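Local structure of putative protease I (Bacteroides thetaiotaomicron VPI-5482, 3CNE) at residues L8-V13 and L70-G75; F19-A24 and W164-K169; G104-G109 and N153-Q158. The protein binds flavin derivatives such as lumichrome, riboflavin, FMN and FAD, may serve as a flavin store, and appears to lack proteolytic activity. All blocks are in the same frame, centred on the assembly; numbering follows the deposited sequence.

In the fold
Interactions 1 and 3 belong to one mixed sheet, whose strands here run parallel, and meet where strand 69-73 lies beside strand 106-110; F72 N sits 2.7 Å from I108 O, a probable hydrogen bond, and the contact centres are about 13 Å apart. Interaction 2 packs on one face of that sheet: Y21 CD2 touches V71 CG1 of interaction 1 at 3.6 Å, and M166 CE touches I108 CG2 of interaction 3 at the same distance of 3.5 Å as M166 SE keeps from F155 C. Two sites lie around the group. C74 of interaction 1 holds the zinc ion together with C111, just beyond segment 104-109, while W164 of interaction 2 faces the flavin, which itself lies about 14 Å from the side chain of S73.

Interaction 1 (L8-V13 and L70-G75); sequences LAVNPV and LVFSCG. With ZN (zinc ion), chain E.
V10 and F72 are brought together by their first torsions: V10 CG1 lies anti to the carbonyl carbon (chi1 -71°), and the F72 ring swings anti to the backbone N (chi1 -178°); the two side chains cross at about a right angle. V10 CG1 meets the far end of the ring, 3.6 Å from F72 CZ. The other methyl, V10 CG2, rests 3.5 Å from S73 O, a buried carbonyl with no polar partner. On the same side of the sheet L8 CD1 reaches the ring near its plane and also drops into the fork of L70, 3.9 Å from L70 CD1. Two nearly straight backbone bonds set the parallel register, L8 N to V71 O at 2.8 Å and S73 N to L8 O at 2.9 Å. Beyond the strands, the turn with cis P12 presses on G75, whose CA lies 3.4 Å from P12 O; any side chain on G75 would collide there. C74 points its thiolate the other way, SG binding the zinc ion at 2.3 Å. The L8 and F72 face packs on L93 of helix 88-102, whereas V71 and S73 face Y21 of helix 15-27.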
# COMPACT_ATOMS: atom_id res chain seq x y z
N LEU A 8 0.57 1.05 14.27
CA LEU A 8 2.01 0.90 14.49
C LEU A 8 2.68 0.43 13.22
O LEU A 8 2.34 -0.64 12.69
CB LEU A 8 2.28 -0.10 15.61
CG LEU A 8 1.52 0.06 16.93
CD1 LEU A 8 1.99 -1.03 17.91
CD2 LEU A 8 1.73 1.43 17.55
N ALA A 9 3.61 1.25 12.74
CA ALA A 9 4.38 0.96 11.53
C ALA A 9 5.83 0.64 11.89
O ALA A 9 6.52 1.47 12.49
CB ALA A 9 4.29 2.13 10.53
N VAL A 10 6.27 -0.58 11.60
CA VAL A 10 7.64 -0.95 11.92
C VAL A 10 8.55 -0.39 10.82
O VAL A 10 8.07 0.20 9.87
CB VAL A 10 7.81 -2.45 12.10
CG1 VAL A 10 7.11 -2.89 13.42
CG2 VAL A 10 7.29 -3.25 10.85
N ASN A 11 9.85 -0.57 10.95
CA ASN A 11 10.77 0.02 9.98
C ASN A 11 11.83 -0.99 9.58
O ASN A 11 12.76 -1.25 10.36
CB ASN A 11 11.41 1.25 10.62
CG ASN A 11 12.34 1.96 9.70
OD1 ASN A 11 12.22 1.87 8.49
ND2 ASN A 11 13.29 2.68 10.28
N PRO A 12 11.73 -1.55 8.36
CA PRO A 12 10.79 -1.26 7.27
C PRO A 12 9.42 -1.91 7.46
O PRO A 12 9.34 -2.95 8.05
CB PRO A 12 11.47 -1.88 6.04
CG PRO A 12 12.19 -3.11 6.61
CD PRO A 12 12.68 -2.64 8.01
N VAL A 13 8.36 -1.25 6.97
CA VAL A 13 7.00 -1.75 7.04
C VAL A 13 6.64 -2.25 5.65
O VAL A 13 7.15 -1.75 4.63
CB VAL A 13 6.01 -0.59 7.47
CG1 VAL A 13 6.00 0.52 6.46
CG2 VAL A 13 4.55 -1.07 7.87
N LEU A 70 -5.71 -0.98 18.21
CA LEU A 70 -4.33 -0.99 17.75
C LEU A 70 -4.26 -1.81 16.48
O LEU A 70 -4.82 -2.92 16.41
CB LEU A 70 -3.43 -1.59 18.82
CG LEU A 70 -1.90 -1.61 18.65
CD1 LEU A 70 -1.23 -1.73 20.00
CD2 LEU A 70 -1.48 -2.81 17.80
N VAL A 71 -3.60 -1.26 15.46
CA VAL A 71 -3.21 -2.02 14.27
C VAL A 71 -1.69 -2.26 14.30
O VAL A 71 -0.92 -1.33 14.50
CB VAL A 71 -3.56 -1.29 12.94
CG1 VAL A 71 -2.94 -1.97 11.77
CG2 VAL A 71 -5.10 -1.23 12.74
N PHE A 72 -1.28 -3.52 14.15
CA PHE A 72 0.14 -3.81 14.00
C PHE A 72 0.41 -4.11 12.53
O PHE A 72 -0.02 -5.14 11.99
CB PHE A 72 0.62 -5.00 14.84
CG PHE A 72 2.11 -5.23 14.70
CD1 PHE A 72 3.02 -4.46 15.42
CD2 PHE A 72 2.59 -6.16 13.78
CE1 PHE A 72 4.43 -4.63 15.25
CE2 PHE A 72 3.98 -6.36 13.63
CZ PHE A 72 4.89 -5.58 14.37
N SER A 73 1.12 -3.19 11.89
CA SER A 73 1.37 -3.30 10.46
C SER A 73 2.80 -3.83 10.26
O SER A 73 3.79 -3.15 10.53
CB SER A 73 1.15 -1.94 9.79
OG SER A 73 0.82 -2.09 8.42
N CYS A 74 2.87 -5.07 9.81
CA CYS A 74 4.09 -5.83 9.82
C CYS A 74 5.02 -5.41 8.65
O CYS A 74 4.62 -4.73 7.72
CB CYS A 74 3.70 -7.30 9.73
SG CYS A 74 4.98 -8.47 10.18
N GLY A 75 6.25 -5.87 8.72
CA GLY A 75 7.25 -5.56 7.71
C GLY A 75 8.50 -6.38 7.97
O GLY A 75 8.53 -7.20 8.88
ZN ZN E . 5.56 -9.82 8.41

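Interaction 2 (F19-A24 and W164-K169); sequences FQYLEA and WTMLPK. With FMN (flavin mononucleotide), chain N.
L167 points its branched end at the flank of helix 15-27, where CD2 lies 3.8 Å from A24 CB and 3.6 Å from Q20 O. Its other methyl, CD1, approaches the Y21 ring obliquely, 4.2 Å from Y21 CD1. Selenomethionine M166 reaches the same ring differently: its chain bends at chi3 (-119°), which brings the CE methyl to the ring edge, near its plane. Q20 joins the two segments through a water, which donates to Q20 OE1 at 2.7 Å and accepts from W164 N at 2.9 Å; Q20 NE2 is held by E160 O, so the amide is fixed at both ends. The W164 indole, turned away from helix 15-27, lies flat against the flavin, with FMN C9A 3.5 Å above its plane toward the rim, while the T165 CG2 methyl sits over the centre of the opposite face. The closest approach is W164 CE3 to FMN C1', at 3.2 Å. With an alanine in place of W164, the isoalloxazine would probably lose the flat surface it rests on and be less firmly held. FMN is also hydrogen-bonded to N161 O of the second subunit, so the ligand is shared across the dimer. Helix 15-27 and the start of helix 167-174 lie together on the sheet, Y21 and M166 both touching I108 of strand 106-110, and Y21 OH bonding H110 ND1.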
# COMPACT_ATOMS: atom_id res chain seq x y z
N PHE A 19 -1.15 0.50 3.83
CA PHE A 19 -2.11 1.31 3.10
C PHE A 19 -3.48 0.67 2.87
O PHE A 19 -4.47 1.38 2.74
CB PHE A 19 -1.48 1.90 1.84
CG PHE A 19 -0.57 3.02 2.17
CD1 PHE A 19 0.79 2.81 2.29
CD2 PHE A 19 -1.09 4.29 2.46
CE1 PHE A 19 1.66 3.86 2.61
CE2 PHE A 19 -0.23 5.32 2.81
CZ PHE A 19 1.13 5.11 2.89
N GLN A 20 -3.53 -0.65 2.83
CA GLN A 20 -4.83 -1.33 2.89
C GLN A 20 -5.62 -0.89 4.12
O GLN A 20 -6.79 -0.56 4.02
CB GLN A 20 -4.66 -2.85 2.91
CG GLN A 20 -4.36 -3.44 1.55
CD GLN A 20 -4.45 -4.95 1.60
OE1 GLN A 20 -5.56 -5.51 1.64
NE2 GLN A 20 -3.30 -5.61 1.64
N TYR A 21 -4.97 -0.84 5.28
CA TYR A 21 -5.61 -0.30 6.47
C TYR A 21 -5.94 1.19 6.30
O TYR A 21 -7.07 1.60 6.55
CB TYR A 21 -4.75 -0.47 7.73
CG TYR A 21 -4.44 -1.90 8.14
CD1 TYR A 21 -5.48 -2.77 8.52
CD2 TYR A 21 -3.13 -2.37 8.20
CE1 TYR A 21 -5.21 -4.10 8.91
CE2 TYR A 21 -2.86 -3.68 8.60
CZ TYR A 21 -3.91 -4.53 8.96
OH TYR A 21 -3.66 -5.83 9.35
N LEU A 22 -4.95 1.99 5.88
CA LEU A 22 -5.12 3.44 5.93
C LEU A 22 -6.14 3.92 4.93
O LEU A 22 -6.91 4.82 5.23
CB LEU A 22 -3.79 4.18 5.78
CG LEU A 22 -2.68 3.79 6.76
CD1 LEU A 22 -1.49 4.72 6.59
CD2 LEU A 22 -3.16 3.77 8.23
N GLU A 23 -6.15 3.32 3.74
CA GLU A 23 -7.16 3.66 2.76
C GLU A 23 -8.54 3.33 3.28
O GLU A 23 -9.48 4.15 3.19
CB GLU A 23 -6.94 2.93 1.45
CG GLU A 23 -7.98 3.30 0.42
CD GLU A 23 -7.99 2.38 -0.73
OE1 GLU A 23 -7.99 1.15 -0.49
OE2 GLU A 23 -7.97 2.89 -1.86
N ALA A 24 -8.69 2.12 3.81
CA ALA A 24 -10.00 1.71 4.36
C ALA A 24 -10.49 2.67 5.46
O ALA A 24 -11.64 3.10 5.43
CB ALA A 24 -9.98 0.26 4.84
N TRP A 164 -7.88 -8.41 2.99
CA TRP A 164 -9.19 -8.22 2.37
C TRP A 164 -10.27 -9.13 2.98
O TRP A 164 -11.43 -8.74 2.99
CB TRP A 164 -9.14 -8.43 0.85
CG TRP A 164 -9.02 -9.88 0.40
CD1 TRP A 164 -7.88 -10.59 0.25
CD2 TRP A 164 -10.09 -10.77 0.05
NE1 TRP A 164 -8.15 -11.87 -0.18
CE2 TRP A 164 -9.51 -12.00 -0.32
CE3 TRP A 164 -11.49 -10.64 -0.00
CZ2 TRP A 164 -10.28 -13.10 -0.71
CZ3 TRP A 164 -12.26 -11.74 -0.41
CH2 TRP A 164 -11.65 -12.95 -0.75
N THR A 165 -9.88 -10.32 3.46
CA THR A 165 -10.86 -11.29 4.03
C THR A 165 -11.46 -10.88 5.37
O THR A 165 -12.51 -11.38 5.77
CB THR A 165 -10.29 -12.73 4.19
OG1 THR A 165 -9.26 -12.75 5.19
CG2 THR A 165 -9.80 -13.28 2.87
N MSE A 166 -10.81 -9.96 6.08
CA MSE A 166 -11.31 -9.53 7.38
C MSE A 166 -11.58 -8.03 7.46
O MSE A 166 -12.16 -7.56 8.41
CB MSE A 166 -10.35 -9.92 8.49
CG MSE A 166 -8.97 -9.30 8.32
SE MSE A 166 -7.96 -9.20 9.99
CE MSE A 166 -7.76 -7.24 10.03
N LEU A 167 -11.13 -7.28 6.46
CA LEU A 167 -11.16 -5.82 6.53
C LEU A 167 -12.59 -5.24 6.61
O LEU A 167 -12.81 -4.29 7.37
CB LEU A 167 -10.34 -5.21 5.38
CG LEU A 167 -9.98 -3.74 5.45
CD1 LEU A 167 -9.27 -3.41 6.75
CD2 LEU A 167 -9.12 -3.36 4.22
N PRO A 168 -13.57 -5.80 5.87
CA PRO A 168 -14.94 -5.30 6.04
C PRO A 168 -15.45 -5.47 7.48
O PRO A 168 -16.15 -4.58 7.98
CB PRO A 168 -15.77 -6.19 5.08
CG PRO A 168 -14.76 -6.59 4.02
CD PRO A 168 -13.53 -6.88 4.85
N LYS A 169 -15.11 -6.58 8.12
CA LYS A 169 -15.49 -6.79 9.53
C LYS A 169 -14.77 -5.79 10.44
O LYS A 169 -15.35 -5.31 11.40
CB LYS A 169 -15.21 -8.25 9.97
CG LYS A 169 -16.14 -9.30 9.31
CD LYS A 169 -15.98 -10.72 9.88
CE LYS A 169 -14.73 -11.49 9.38
NZ LYS A 169 -14.91 -12.37 8.15
N1 FMN N . -8.57 -8.21 -2.81
C2 FMN N . -7.23 -7.95 -2.58
O2 FMN N . -6.90 -6.81 -2.25
N3 FMN N . -6.30 -8.97 -2.73
C4 FMN N . -6.70 -10.24 -3.12
O4 FMN N . -5.88 -11.17 -3.19
C4A FMN N . -8.06 -10.50 -3.34
N5 FMN N . -8.47 -11.77 -3.72
C5A FMN N . -9.82 -12.00 -3.94
C6 FMN N . -10.24 -13.27 -4.32
C7 FMN N . -11.59 -13.53 -4.54
C7M FMN N . -12.04 -14.94 -4.27
C8 FMN N . -12.53 -12.50 -4.41
C8M FMN N . -13.69 -12.50 -5.38
C9 FMN N . -12.09 -11.24 -4.01
C9A FMN N . -10.75 -10.97 -3.78
N10 FMN N . -10.34 -9.69 -3.41
C10 FMN N . -8.99 -9.47 -3.19
C1' FMN N . -11.26 -8.83 -2.60
C2' FMN N . -11.92 -7.68 -3.35
O2' FMN N . -11.07 -6.55 -3.34
C3' FMN N . -13.26 -7.36 -2.69
O3' FMN N . -14.08 -8.51 -2.73
C4' FMN N . -13.99 -6.19 -3.34
O4' FMN N . -13.56 -4.95 -2.80
O HOH W 1 -5.71 -8.11 1.11

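Interaction 3 (G104-G109 and N153-Q158); sequences GKMMIG and NFFTAQ
F155 packs against segment 104-109 all along its side chain. Its CB lies 4.0 Å from I108 CG1, the two side chains crossing at a slant. With CG anti to the carbonyl carbon (chi1 -65°), the ring swings back beside the strand toward M106. There CD2 and then CE2 come up to the CG of selenomethionine M106, CE2 at 3.8 Å. Above the ring face, offset toward the rim, stands M106 SE, 4.6 Å from the F155 ring centroid and 22° off the normal, a Met-aromatic contact. N153 O lies in the ring plane at the edge. On the opposite face of the sheet M107 and F154 run side by side in the same direction, M107 CB resting 3.6 Å from F154 CD1. Four backbone bonds tie the strands: M107 N to N153 O, F155 N to M107 O at 2.8 Å, G109 N to F155 O at 3.1 Å, and A157 N to G109 O at 2.9 Å. The strand axes are almost parallel, 3° apart. F155 and M106 are covered by helix 167-174, and M107 by helix 88-102, the layered alpha/beta arrangement of the DJ-1/PfpI family. G109 opens a GxCxG sequence consistent with the nucleophile elbow of that family, whose cysteine, C111, here binds the zinc ion.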
# COMPACT_ATOMS: atom_id res chain seq x y z
N GLY A 104 -8.41 -4.24 27.00
CA GLY A 104 -9.54 -4.75 26.22
C GLY A 104 -9.77 -4.04 24.89
O GLY A 104 -10.89 -4.05 24.36
N LYS A 105 -8.71 -3.46 24.33
CA LYS A 105 -8.83 -2.74 23.05
C LYS A 105 -8.86 -3.71 21.89
O LYS A 105 -8.43 -4.85 22.02
CB LYS A 105 -7.72 -1.72 22.89
CG LYS A 105 -7.48 -0.84 24.12
CD LYS A 105 -8.56 0.23 24.23
CE LYS A 105 -8.28 1.22 25.34
NZ LYS A 105 -9.34 2.26 25.26
N MSE A 106 -9.40 -3.28 20.76
CA MSE A 106 -9.42 -4.10 19.57
C MSE A 106 -7.99 -4.23 18.99
O MSE A 106 -7.32 -3.22 18.77
CB MSE A 106 -10.38 -3.49 18.57
CG MSE A 106 -10.46 -4.19 17.25
SE MSE A 106 -11.81 -3.27 16.14
CE MSE A 106 -12.06 -1.64 17.21
N MSE A 107 -7.54 -5.47 18.80
CA MSE A 107 -6.17 -5.79 18.36
C MSE A 107 -6.23 -6.33 16.94
O MSE A 107 -6.85 -7.36 16.68
CB MSE A 107 -5.49 -6.82 19.26
CG MSE A 107 -5.60 -6.58 20.74
SE MSE A 107 -4.90 -4.85 21.25
CE MSE A 107 -2.98 -5.17 21.01
N ILE A 108 -5.59 -5.60 16.03
CA ILE A 108 -5.67 -5.85 14.59
C ILE A 108 -4.24 -5.99 14.02
O ILE A 108 -3.35 -5.19 14.32
CB ILE A 108 -6.38 -4.70 13.84
CG1 ILE A 108 -7.83 -4.52 14.31
CG2 ILE A 108 -6.32 -4.93 12.30
CD1 ILE A 108 -8.31 -3.07 14.28
N GLY A 109 -4.01 -7.02 13.22
CA GLY A 109 -2.70 -7.18 12.63
C GLY A 109 -2.69 -8.32 11.64
O GLY A 109 -3.67 -9.08 11.54
N ASN A 153 -11.35 -9.86 20.84
CA ASN A 153 -10.88 -8.56 20.38
C ASN A 153 -9.81 -8.63 19.28
O ASN A 153 -9.32 -7.59 18.84
CB ASN A 153 -10.36 -7.73 21.55
CG ASN A 153 -11.40 -7.57 22.64
OD1 ASN A 153 -12.59 -7.34 22.36
ND2 ASN A 153 -10.96 -7.71 23.88
N PHE A 154 -9.49 -9.85 18.82
CA PHE A 154 -8.41 -10.06 17.87
C PHE A 154 -8.89 -10.25 16.44
O PHE A 154 -9.68 -11.14 16.16
CB PHE A 154 -7.52 -11.24 18.29
CG PHE A 154 -6.78 -11.00 19.56
CD1 PHE A 154 -5.52 -10.39 19.54
CD2 PHE A 154 -7.35 -11.34 20.78
CE1 PHE A 154 -4.85 -10.12 20.73
CE2 PHE A 154 -6.66 -11.09 21.98
CZ PHE A 154 -5.42 -10.48 21.95
N PHE A 155 -8.37 -9.41 15.55
CA PHE A 155 -8.69 -9.45 14.13
C PHE A 155 -7.34 -9.61 13.43
O PHE A 155 -6.60 -8.64 13.28
CB PHE A 155 -9.35 -8.12 13.71
CG PHE A 155 -10.71 -7.88 14.34
CD1 PHE A 155 -11.86 -7.82 13.55
CD2 PHE A 155 -10.84 -7.71 15.72
CE1 PHE A 155 -13.13 -7.61 14.12
CE2 PHE A 155 -12.11 -7.50 16.30
CZ PHE A 155 -13.25 -7.46 15.49
N THR A 156 -7.00 -10.83 13.04
CA THR A 156 -5.69 -11.08 12.46
C THR A 156 -5.81 -11.76 11.11
O THR A 156 -6.73 -12.56 10.87
CB THR A 156 -4.78 -11.90 13.41
OG1 THR A 156 -5.35 -13.20 13.64
CG2 THR A 156 -4.62 -11.19 14.74
N ALA A 157 -4.91 -11.39 10.21
CA ALA A 157 -4.86 -11.98 8.88
C ALA A 157 -3.50 -12.64 8.68
O ALA A 157 -2.49 -12.16 9.21
CB ALA A 157 -5.11 -10.92 7.83
N GLN A 158 -3.49 -13.73 7.93
CA GLN A 158 -2.29 -14.48 7.65
C GLN A 158 -1.19 -13.58 7.05
O GLN A 158 -0.03 -13.63 7.48
CB GLN A 158 -2.62 -15.62 6.69
CG GLN A 158 -1.53 -16.65 6.58
CD GLN A 158 -1.92 -17.83 5.74
OE1 GLN A 158 -1.70 -17.84 4.52
NE2 GLN A 158 -2.49 -18.85 6.37